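PDB 2IBP: citrate synthase from Pyrobaculum aerophilum, which probably catalyses the condensation of oxaloacetate with acetyl-CoA and water to give citrate and free CoA, a step of the tricarboxylic acid cycle. Local coordinates for residues A223-L233 and H378-F389. Numbering follows the deposited sequence.
Sequences AHVVASTLSDL and HVLEYWENNRIF
W383 and N386 each donate one nearly straight hydrogen bond to a backbone carbonyl, A227 O and S228 O. W383 NE1 lies 2.9 Å from A227 O, which sits in the indole plane; L230 N, at the positive-phi residue of a Schellman motif, reaches the same oxygen from the opposite face of its carbonyl plane. N386 ND2 approaches S228 O at 2.9 Å, above that carbonyl plane, while N386 OD1 is buried without a partner. S228 OG, set between its own backbone N and carbonyl carbon (chi1 77°), links the two segments: it donates to V225 O and accepts from F389 N at 3.1 Å. Y382 OH secures the returning chain by donating to a lone pair of R387 O.

Among the rings, H224 turns its edge to the face of Y382, offset, with CD2 3.7 Å from Y382 CD1 and planes at 78°. H378 completes the aromatic cluster, its CB meeting H224 CE1; K32 bonds to both histidines, and T220 O holds H224 ND1. The F389 ring takes V225 CG2 over one face and S228 OG at its edge.

Apolar packing centres on V379 CG1, which lies over the middle of one W383 face and also meets A227 CB at 3.5 Å. L233 CD2 is pressed against V379 CG1 at 3.4 Å, tighter than usual van der Waals contact, and L233 CG nears W383 CH2. Replacing W383 with an alanine would probably cost A227 O its side-chain donor and open a gap beside V379 and L233.

The short axes of 223-227 and 378-382 cross at -45°, 9.5 Å apart. Helix 125-135 packs on W383, helix 141-169 receives L233 and L380, and S231 OG hydrogen-bonds to A242 O of the second subunit, with which T229 shares backbone hydrogen bonds, placing this buried junction beside the dimer interface.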
loop_
_atom_site.group_PDB
_atom_site.type_symbol
_atom_site.label_atom_id
_atom_site.label_comp_id
_atom_site.label_asym_id
_atom_site.label_seq_id
_atom_site.Cartn_x
_atom_site.Cartn_y
_atom_site.Cartn_z
ATOM N N ALA A 223 0.464 3.957 4.058
ATOM C CA ALA A 223 -0.174 3.462 5.281
ATOM C C ALA A 223 -1.502 4.186 5.519
ATOM O O ALA A 223 -2.489 3.549 5.924
ATOM C CB ALA A 223 0.754 3.657 6.471
ATOM N N HIS A 224 -1.543 5.500 5.274
ATOM C CA HIS A 224 -2.794 6.260 5.422
ATOM C C HIS A 224 -3.851 5.779 4.458
ATOM O O HIS A 224 -5.017 5.685 4.802
ATOM C CB HIS A 224 -2.606 7.749 5.160
ATOM C CG HIS A 224 -2.052 8.515 6.319
ATOM N ND1 HIS A 224 -0.699 8.611 6.566
ATOM C CD2 HIS A 224 -2.663 9.281 7.253
ATOM C CE1 HIS A 224 -0.506 9.411 7.605
ATOM N NE2 HIS A 224 -1.684 9.817 8.049
ATOM N N VAL A 225 -3.461 5.578 3.210
ATOM C CA VAL A 225 -4.449 5.196 2.194
ATOM C C VAL A 225 -5.078 3.845 2.539
ATOM O O VAL A 225 -6.290 3.669 2.464
ATOM C CB VAL A 225 -3.826 5.189 0.791
ATOM C CG1 VAL A 225 -4.830 4.636 -0.239
ATOM C CG2 VAL A 225 -3.416 6.597 0.409
ATOM N N VAL A 226 -4.243 2.895 2.921
ATOM C CA VAL A 226 -4.705 1.588 3.299
ATOM C C VAL A 226 -5.530 1.680 4.566
ATOM O O VAL A 226 -6.638 1.171 4.625
ATOM C CB VAL A 226 -3.535 0.601 3.458
ATOM C CG1 VAL A 226 -3.994 -0.690 4.126
ATOM C CG2 VAL A 226 -2.884 0.343 2.102
ATOM N N ALA A 227 -5.027 2.389 5.573
ATOM C CA ALA A 227 -5.766 2.512 6.823
ATOM C C ALA A 227 -7.089 3.222 6.641
ATOM O O ALA A 227 -8.047 2.957 7.384
ATOM C CB ALA A 227 -4.936 3.221 7.865
ATOM N N SER A 228 -7.189 4.067 5.617
ATOM C CA SER A 228 -8.399 4.878 5.415
ATOM C C SER A 228 -9.643 4.049 5.075
ATOM O O SER A 228 -10.767 4.533 5.225
ATOM C CB SER A 228 -8.212 5.970 4.371
ATOM O OG SER A 228 -8.259 5.441 3.060
ATOM N N THR A 229 -9.422 2.816 4.613
ATOM C CA THR A 229 -10.501 1.886 4.305
ATOM C C THR A 229 -10.879 1.068 5.536
ATOM O O THR A 229 -11.730 0.180 5.473
ATOM C CB THR A 229 -10.099 0.877 3.228
ATOM O OG1 THR A 229 -9.081 -0.003 3.723
ATOM C CG2 THR A 229 -9.622 1.565 1.967
ATOM N N LEU A 230 -10.188 1.356 6.634
ATOM C CA LEU A 230 -10.301 0.632 7.888
ATOM C C LEU A 230 -9.672 -0.744 7.812
ATOM O O LEU A 230 -9.967 -1.624 8.628
ATOM C CB LEU A 230 -11.718 0.592 8.438
ATOM C CG LEU A 230 -12.281 1.984 8.769
ATOM C CD1 LEU A 230 -13.641 1.795 9.446
ATOM C CD2 LEU A 230 -11.363 2.798 9.651
ATOM N N SER A 231 -8.751 -0.917 6.853
ATOM C CA SER A 231 -7.960 -2.122 6.758
ATOM C C SER A 231 -7.076 -2.180 8.006
ATOM O O SER A 231 -6.873 -1.181 8.680
ATOM C CB SER A 231 -7.109 -2.126 5.487
ATOM O OG SER A 231 -6.401 -3.342 5.361
ATOM N N ASP A 232 -6.545 -3.356 8.290
ATOM C CA ASP A 232 -5.830 -3.541 9.530
ATOM C C ASP A 232 -4.451 -2.925 9.568
ATOM O O ASP A 232 -3.835 -2.667 8.535
ATOM C CB ASP A 232 -5.754 -5.016 9.861
ATOM C CG ASP A 232 -4.873 -5.767 8.905
ATOM O OD1 ASP A 232 -5.316 -6.056 7.759
ATOM O OD2 ASP A 232 -3.746 -6.079 9.317
ATOM N N LEU A 233 -3.943 -2.740 10.785
ATOM C CA LEU A 233 -2.636 -2.129 10.991
ATOM C C LEU A 233 -1.492 -2.877 10.355
ATOM O O LEU A 233 -0.540 -2.257 9.856
ATOM C CB LEU A 233 -2.378 -1.928 12.479
ATOM C CG LEU A 233 -3.139 -0.756 13.082
ATOM C CD1 LEU A 233 -3.327 -0.919 14.600
ATOM C CD2 LEU A 233 -2.448 0.546 12.737
ATOM N N HIS A 378 0.906 7.356 12.932
ATOM C CA HIS A 378 0.192 8.139 11.925
ATOM C C HIS A 378 -1.158 7.527 11.596
ATOM O O HIS A 378 -2.134 8.240 11.488
ATOM C CB HIS A 378 1.016 8.305 10.661
ATOM C CG HIS A 378 1.946 9.471 10.699
ATOM N ND1 HIS A 378 1.545 10.754 10.389
ATOM C CD2 HIS A 378 3.276 9.545 10.950
ATOM C CE1 HIS A 378 2.577 11.571 10.483
ATOM N NE2 HIS A 378 3.635 10.866 10.839
ATOM N N VAL A 379 -1.204 6.203 11.498
ATOM C CA VAL A 379 -2.468 5.502 11.243
ATOM C C VAL A 379 -3.455 5.757 12.378
ATOM O O VAL A 379 -4.596 6.170 12.146
ATOM C CB VAL A 379 -2.277 4.001 11.045
ATOM C CG1 VAL A 379 -3.633 3.267 11.124
ATOM C CG2 VAL A 379 -1.581 3.763 9.701
ATOM N N LEU A 380 -3.007 5.543 13.610
ATOM C CA LEU A 380 -3.878 5.748 14.759
ATOM C C LEU A 380 -4.368 7.183 14.820
ATOM O O LEU A 380 -5.533 7.429 15.146
ATOM C CB LEU A 380 -3.190 5.333 16.048
ATOM C CG LEU A 380 -2.837 3.844 16.079
ATOM C CD1 LEU A 380 -2.070 3.498 17.337
ATOM C CD2 LEU A 380 -4.047 2.947 15.931
ATOM N N GLU A 381 -3.501 8.129 14.494
ATOM C CA GLU A 381 -3.897 9.520 14.468
ATOM C C GLU A 381 -4.993 9.763 13.430
ATOM O O GLU A 381 -5.997 10.403 13.713
ATOM C CB GLU A 381 -2.697 10.412 14.184
ATOM C CG GLU A 381 -3.020 11.878 14.191
ATOM C CD GLU A 381 -1.791 12.721 14.023
ATOM O OE1 GLU A 381 -1.179 12.649 12.934
ATOM O OE2 GLU A 381 -1.452 13.465 14.975
ATOM N N TYR A 382 -4.817 9.209 12.233
ATOM C CA TYR A 382 -5.804 9.378 11.175
ATOM C C TYR A 382 -7.141 8.786 11.593
ATOM O O TYR A 382 -8.195 9.339 11.286
ATOM C CB TYR A 382 -5.326 8.735 9.875
ATOM C CG TYR A 382 -6.131 9.183 8.691
ATOM C CD1 TYR A 382 -6.033 10.492 8.245
ATOM C CD2 TYR A 382 -6.984 8.311 8.019
ATOM C CE1 TYR A 382 -6.779 10.937 7.178
ATOM C CE2 TYR A 382 -7.718 8.740 6.916
ATOM C CZ TYR A 382 -7.625 10.069 6.523
ATOM O OH TYR A 382 -8.362 10.547 5.465
ATOM N N TRP A 383 -7.084 7.627 12.239
ATOM C CA TRP A 383 -8.287 6.951 12.707
ATOM C C TRP A 383 -9.080 7.725 13.756
ATOM O O TRP A 383 -10.202 7.327 14.101
ATOM C CB TRP A 383 -7.976 5.558 13.221
ATOM C CG TRP A 383 -7.721 4.544 12.150
ATOM C CD1 TRP A 383 -7.966 4.673 10.808
ATOM C CD2 TRP A 383 -7.423 3.159 12.363
ATOM N NE1 TRP A 383 -7.730 3.488 10.171
ATOM C CE2 TRP A 383 -7.421 2.530 11.097
ATOM C CE3 TRP A 383 -7.126 2.395 13.497
ATOM C CZ2 TRP A 383 -7.146 1.175 10.938
ATOM C CZ3 TRP A 383 -6.857 1.049 13.340
ATOM C CH2 TRP A 383 -6.865 0.451 12.066
ATOM N N GLU A 384 -8.496 8.783 14.320
ATOM C CA GLU A 384 -9.266 9.651 15.219
ATOM C C GLU A 384 -10.312 10.455 14.436
ATOM O O GLU A 384 -11.249 10.994 15.011
ATOM C CB GLU A 384 -8.349 10.602 15.988
ATOM C CG GLU A 384 -7.525 9.879 17.024
ATOM C CD GLU A 384 -8.394 9.271 18.114
ATOM O OE1 GLU A 384 -9.041 10.038 18.861
ATOM O OE2 GLU A 384 -8.430 8.027 18.235
ATOM N N ASN A 385 -10.136 10.562 13.123
ATOM C CA ASN A 385 -11.116 11.235 12.270
ATOM C C ASN A 385 -10.911 10.667 10.878
ATOM O O ASN A 385 -10.390 11.337 9.994
ATOM C CB ASN A 385 -10.937 12.748 12.251
ATOM C CG ASN A 385 -12.094 13.449 11.544
ATOM O OD1 ASN A 385 -13.145 12.849 11.319
ATOM N ND2 ASN A 385 -11.925 14.734 11.255
ATOM N N ASN A 386 -11.269 9.405 10.727
ATOM C CA ASN A 386 -10.993 8.713 9.492
ATOM C C ASN A 386 -11.884 9.161 8.358
ATOM O O ASN A 386 -13.072 9.431 8.554
ATOM C CB ASN A 386 -11.188 7.215 9.652
ATOM C CG ASN A 386 -10.721 6.446 8.432
ATOM O OD1 ASN A 386 -9.533 6.418 8.136
ATOM N ND2 ASN A 386 -11.660 5.870 7.692
ATOM N N ARG A 387 -11.302 9.216 7.168
ATOM C CA ARG A 387 -12.081 9.414 5.958
ATOM C C ARG A 387 -11.390 8.617 4.873
ATOM O O ARG A 387 -10.208 8.813 4.626
ATOM C CB ARG A 387 -12.162 10.878 5.535
ATOM C CG ARG A 387 -13.024 11.125 4.291
ATOM C CD ARG A 387 -14.477 10.810 4.588
ATOM N NE ARG A 387 -15.393 11.269 3.547
ATOM C CZ ARG A 387 -16.005 12.453 3.546
ATOM N NH1 ARG A 387 -15.775 13.339 4.507
ATOM N NH2 ARG A 387 -16.837 12.767 2.562
ATOM N N ILE A 388 -12.126 7.755 4.184
ATOM C CA ILE A 388 -11.529 6.992 3.099
ATOM C C ILE A 388 -11.033 7.942 2.006
ATOM O O ILE A 388 -11.682 8.932 1.667
ATOM C CB ILE A 388 -12.522 5.989 2.523
ATOM C CG1 ILE A 388 -11.849 5.075 1.501
ATOM C CG2 ILE A 388 -13.731 6.712 1.965
ATOM C CD1 ILE A 388 -12.699 3.892 1.121
ATOM N N PHE A 389 -9.848 7.652 1.480
ATOM C CA PHE A 389 -9.307 8.459 0.386
ATOM C C PHE A 389 -10.111 8.207 -0.890
ATOM O O PHE A 389 -10.389 7.059 -1.244
ATOM C CB PHE A 389 -7.819 8.242 0.197
ATOM C CG PHE A 389 -6.988 8.926 1.245
ATOM C CD1 PHE A 389 -6.623 10.261 1.098
ATOM C CD2 PHE A 389 -6.697 8.292 2.427
ATOM C CE1 PHE A 389 -5.873 10.902 2.095
ATOM C CE2 PHE A 389 -5.998 8.936 3.426
ATOM C CZ PHE A 389 -5.584 10.231 3.256
#